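PDB 6V3T: dopamine N-acetyltransferase-like Protein from Tribolium castaneum, which probably transfers acyl groups from acyl-CoA thioesters, acetyl-CoA among them, to the amine of arylalkylamines such as serotonin. Local coordinates for residues L157-A162 and Y205-K210. Residues are numbered along the deposited sequence; the frame is centred on the assembly and turned at random.
Sequences LVKVDA and YKVMTK. With ACO (acetyl coenzyme *a), chain G.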
loop_
_atom_site.group_PDB
_atom_site.type_symbol
_atom_site.label_atom_id
_atom_site.label_comp_id
_atom_site.label_asym_id
_atom_site.label_seq_id
_atom_site.Cartn_x
_atom_site.Cartn_y
_atom_site.Cartn_z
ATOM N N LEU A 157 -15.178 -6.545 2.328
ATOM C CA LEU A 157 -14.050 -6.199 3.241
ATOM C C LEU A 157 -12.995 -5.374 2.503
ATOM O O LEU A 157 -12.527 -5.807 1.436
ATOM C CB LEU A 157 -13.395 -7.471 3.777
ATOM C CG LEU A 157 -12.392 -7.252 4.912
ATOM C CD1 LEU A 157 -13.074 -7.389 6.260
ATOM C CD2 LEU A 157 -11.230 -8.219 4.814
ATOM N N VAL A 158 -12.596 -4.252 3.102
ATOM C CA VAL A 158 -11.457 -3.414 2.633
ATOM C C VAL A 158 -10.326 -3.603 3.637
ATOM O O VAL A 158 -10.609 -3.653 4.850
ATOM C CB VAL A 158 -11.854 -1.933 2.480
ATOM C CG1 VAL A 158 -10.682 -1.073 2.035
ATOM C CG2 VAL A 158 -13.031 -1.760 1.524
ATOM N N LYS A 159 -9.106 -3.739 3.132
ATOM C CA LYS A 159 -7.898 -4.011 3.943
ATOM C C LYS A 159 -6.779 -3.098 3.437
ATOM O O LYS A 159 -6.805 -2.739 2.234
ATOM C CB LYS A 159 -7.575 -5.505 3.868
ATOM C CG LYS A 159 -6.228 -5.926 4.435
ATOM C CD LYS A 159 -5.211 -6.148 3.368
ATOM C CE LYS A 159 -3.777 -6.069 3.827
ATOM N NZ LYS A 159 -2.870 -6.376 2.695
ATOM N N VAL A 160 -5.868 -2.713 4.334
ATOM C CA VAL A 160 -4.730 -1.793 4.039
ATOM C C VAL A 160 -3.509 -2.205 4.869
ATOM O O VAL A 160 -3.641 -2.379 6.123
ATOM C CB VAL A 160 -5.102 -0.320 4.305
ATOM C CG1 VAL A 160 -5.579 -0.100 5.739
ATOM C CG2 VAL A 160 -3.946 0.613 3.967
ATOM N N ASP A 161 -2.364 -2.344 4.199
ATOM C CA ASP A 161 -1.075 -2.604 4.877
ATOM C C ASP A 161 -0.560 -1.246 5.333
ATOM O O ASP A 161 0.149 -0.608 4.552
ATOM C CB ASP A 161 -0.103 -3.354 3.968
ATOM C CG ASP A 161 -0.346 -4.848 3.951
ATOM O OD1 ASP A 161 -0.143 -5.482 5.005
ATOM O OD2 ASP A 161 -0.750 -5.355 2.899
ATOM N N ALA A 162 -0.967 -0.816 6.524
ATOM C CA ALA A 162 -0.753 0.556 7.035
ATOM C C ALA A 162 0.626 0.648 7.678
ATOM O O ALA A 162 0.718 0.499 8.910
ATOM C CB ALA A 162 -1.847 0.923 8.010
ATOM N N TYR A 205 3.751 -1.501 12.287
ATOM C CA TYR A 205 2.947 -1.753 11.060
ATOM C C TYR A 205 1.643 -2.430 11.482
ATOM O O TYR A 205 1.676 -3.427 12.251
ATOM C CB TYR A 205 3.763 -2.582 10.062
ATOM C CG TYR A 205 3.015 -3.488 9.108
ATOM C CD1 TYR A 205 2.059 -3.002 8.228
ATOM C CD2 TYR A 205 3.337 -4.832 9.017
ATOM C CE1 TYR A 205 1.411 -3.834 7.321
ATOM C CE2 TYR A 205 2.705 -5.676 8.118
ATOM C CZ TYR A 205 1.735 -5.179 7.267
ATOM O OH TYR A 205 1.114 -6.026 6.390
ATOM N N LYS A 206 0.524 -1.859 11.042
ATOM C CA LYS A 206 -0.822 -2.401 11.303
ATOM C C LYS A 206 -1.421 -2.844 9.985
ATOM O O LYS A 206 -1.370 -2.047 9.026
ATOM C CB LYS A 206 -1.740 -1.344 11.903
ATOM C CG LYS A 206 -1.582 -1.106 13.391
ATOM C CD LYS A 206 -2.327 0.127 13.811
ATOM C CE LYS A 206 -2.501 0.259 15.300
ATOM N NZ LYS A 206 -3.420 1.377 15.591
ATOM N N VAL A 207 -1.951 -4.064 9.954
ATOM C CA VAL A 207 -2.993 -4.477 8.977
ATOM C C VAL A 207 -4.332 -4.003 9.547
ATOM O O VAL A 207 -4.605 -4.275 10.725
ATOM C CB VAL A 207 -2.953 -5.988 8.692
ATOM C CG1 VAL A 207 -4.131 -6.442 7.845
ATOM C CG2 VAL A 207 -1.652 -6.373 8.010
ATOM N N MET A 208 -5.088 -3.256 8.745
ATOM C CA MET A 208 -6.333 -2.573 9.163
ATOM C C MET A 208 -7.414 -2.871 8.131
ATOM O O MET A 208 -7.085 -3.118 6.968
ATOM C CB MET A 208 -6.122 -1.062 9.294
ATOM C CG MET A 208 -4.966 -0.710 10.213
ATOM S SD MET A 208 -4.773 1.056 10.558
ATOM C CE MET A 208 -6.036 1.274 11.818
ATOM N N THR A 209 -8.660 -2.829 8.570
ATOM C CA THR A 209 -9.797 -3.511 7.924
ATOM C C THR A 209 -11.089 -2.768 8.255
ATOM O O THR A 209 -11.237 -2.325 9.411
ATOM C CB THR A 209 -9.826 -4.968 8.392
ATOM O OG1 THR A 209 -9.173 -5.697 7.355
ATOM C CG2 THR A 209 -11.219 -5.499 8.659
ATOM N N LYS A 210 -11.991 -2.673 7.280
ATOM C CA LYS A 210 -13.392 -2.272 7.516
ATOM C C LYS A 210 -14.302 -3.149 6.671
ATOM O O LYS A 210 -13.894 -3.506 5.547
ATOM C CB LYS A 210 -13.601 -0.800 7.176
ATOM C CG LYS A 210 -14.754 -0.158 7.932
ATOM C CD LYS A 210 -15.098 1.215 7.433
ATOM C CE LYS A 210 -16.345 1.779 8.074
ATOM N NZ LYS A 210 -17.112 2.585 7.095
HETATM N N1A ACO G . 2.862 14.521 11.066
HETATM C C2A ACO G . 1.861 14.085 11.841
HETATM N N3A ACO G . 0.670 13.701 11.349
HETATM C C4A ACO G . 0.425 13.738 10.031
HETATM C C5A ACO G . 1.466 14.206 9.140
HETATM C C6A ACO G . 2.730 14.609 9.742
HETATM N N6A ACO G . 3.726 15.051 8.968
HETATM N N7A ACO G . 0.978 14.149 7.903
HETATM C C8A ACO G . -0.286 13.686 7.991
HETATM N N9A ACO G . -0.606 13.461 9.264
HETATM C C1B ACO G . -1.888 12.923 9.695
HETATM C C2B ACO G . -2.974 13.955 9.816
HETATM O O2B ACO G . -3.055 14.465 11.130
HETATM C C3B ACO G . -4.182 13.127 9.459
HETATM O O3B ACO G . -4.585 12.386 10.587
HETATM P P3B ACO G . -5.865 12.886 11.396
HETATM O O7A ACO G . -5.600 12.446 12.822
HETATM O O8A ACO G . -5.744 14.385 11.179
HETATM O O9A ACO G . -6.971 12.122 10.671
HETATM C C4B ACO G . -3.699 12.116 8.459
HETATM O O4B ACO G . -2.309 12.061 8.643
HETATM C C5B ACO G . -4.003 12.502 7.048
HETATM O O5B ACO G . -3.068 13.431 6.543
HETATM P P1A ACO G . -3.155 13.687 4.980
HETATM O O1A ACO G . -4.577 13.443 4.538
HETATM O O2A ACO G . -2.476 14.948 4.560
HETATM O O3A ACO G . -2.180 12.520 4.485
HETATM P P2A ACO G . -1.006 12.889 3.458
HETATM O O4A ACO G . -1.654 13.653 2.316
HETATM O O5A ACO G . 0.097 13.581 4.217
HETATM O O6A ACO G . -0.484 11.353 3.157
HETATM C CBP ACO G . 1.545 9.841 3.028
HETATM C CCP ACO G . 0.755 11.036 2.472
HETATM C CDP ACO G . 0.567 8.868 3.666
HETATM C CEP ACO G . 2.510 10.422 4.041
HETATM C CAP ACO G . 2.408 9.100 1.942
HETATM O OAP ACO G . 3.531 9.923 1.603
HETATM C C9P ACO G . 2.981 7.673 2.272
HETATM O O9P ACO G . 4.128 7.536 2.704
HETATM N N8P ACO G . 2.191 6.574 2.052
HETATM C C7P ACO G . 2.558 5.191 2.372
HETATM C C6P ACO G . 1.505 4.400 3.177
HETATM C C5P ACO G . 1.228 2.994 2.675
HETATM O O5P ACO G . 0.130 2.671 2.280
HETATM N N4P ACO G . 2.233 2.120 2.725
HETATM C C3P ACO G . 2.086 0.676 2.442
HETATM C C2P ACO G . 2.934 0.082 1.297
HETATM S S1P ACO G . 4.307 -0.908 1.849
HETATM C C ACO G . 5.439 -0.797 0.593
HETATM O O ACO G . 5.078 -0.756 -0.574
HETATM C CH3 ACO G . 6.912 -0.760 0.875
#
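In the GNAT fold of the acetyltransferases, the strand that leads into the acetyl-CoA site is paired with a strand from the C-terminal end of the chain; here V158, V160 and A162 face K210, M208 and K206 as antiparallel hydrogen-bonded pairs. Each pair is closed by two backbone bonds, six in all, from V158 N to K210 O (2.9 Å) at one end to K206 N and A162 O (3.2 Å) at the other.

Side chains then sort by face. On the face of V160 and M208, the two lie alongside each other, with V160 CG1 on M208 CB (3.7 Å). M208 CG stands anti to its own carbonyl carbon (chi1 -54°), and the chain carries SD against A162 CB (3.9 Å).

K159, D161, V207 and T209 occupy the other face. K159 CG meets V207 CG1 at 4.0 Å, and V207 CG2 approaches D161 OD1. The lysine forms a salt bridge with D161 through NZ and a second with E123, while D161 OD1 is also hydrogen-bonded to N107 ND2. The Y205 ring turns its edge to the backbone of the facing strand, with D161 CA and A162 N lying near the ring plane. D161 belongs to the cofactor pocket: its O lies 3.1 Å from C3P of acetyl-CoA.

Helix 94-108 packs on Y205 and V207, helix 165-174 on A162 and M208, while strands 120-129 and 177-183 continue the sheet beyond 157-162 and 205-210 respectively.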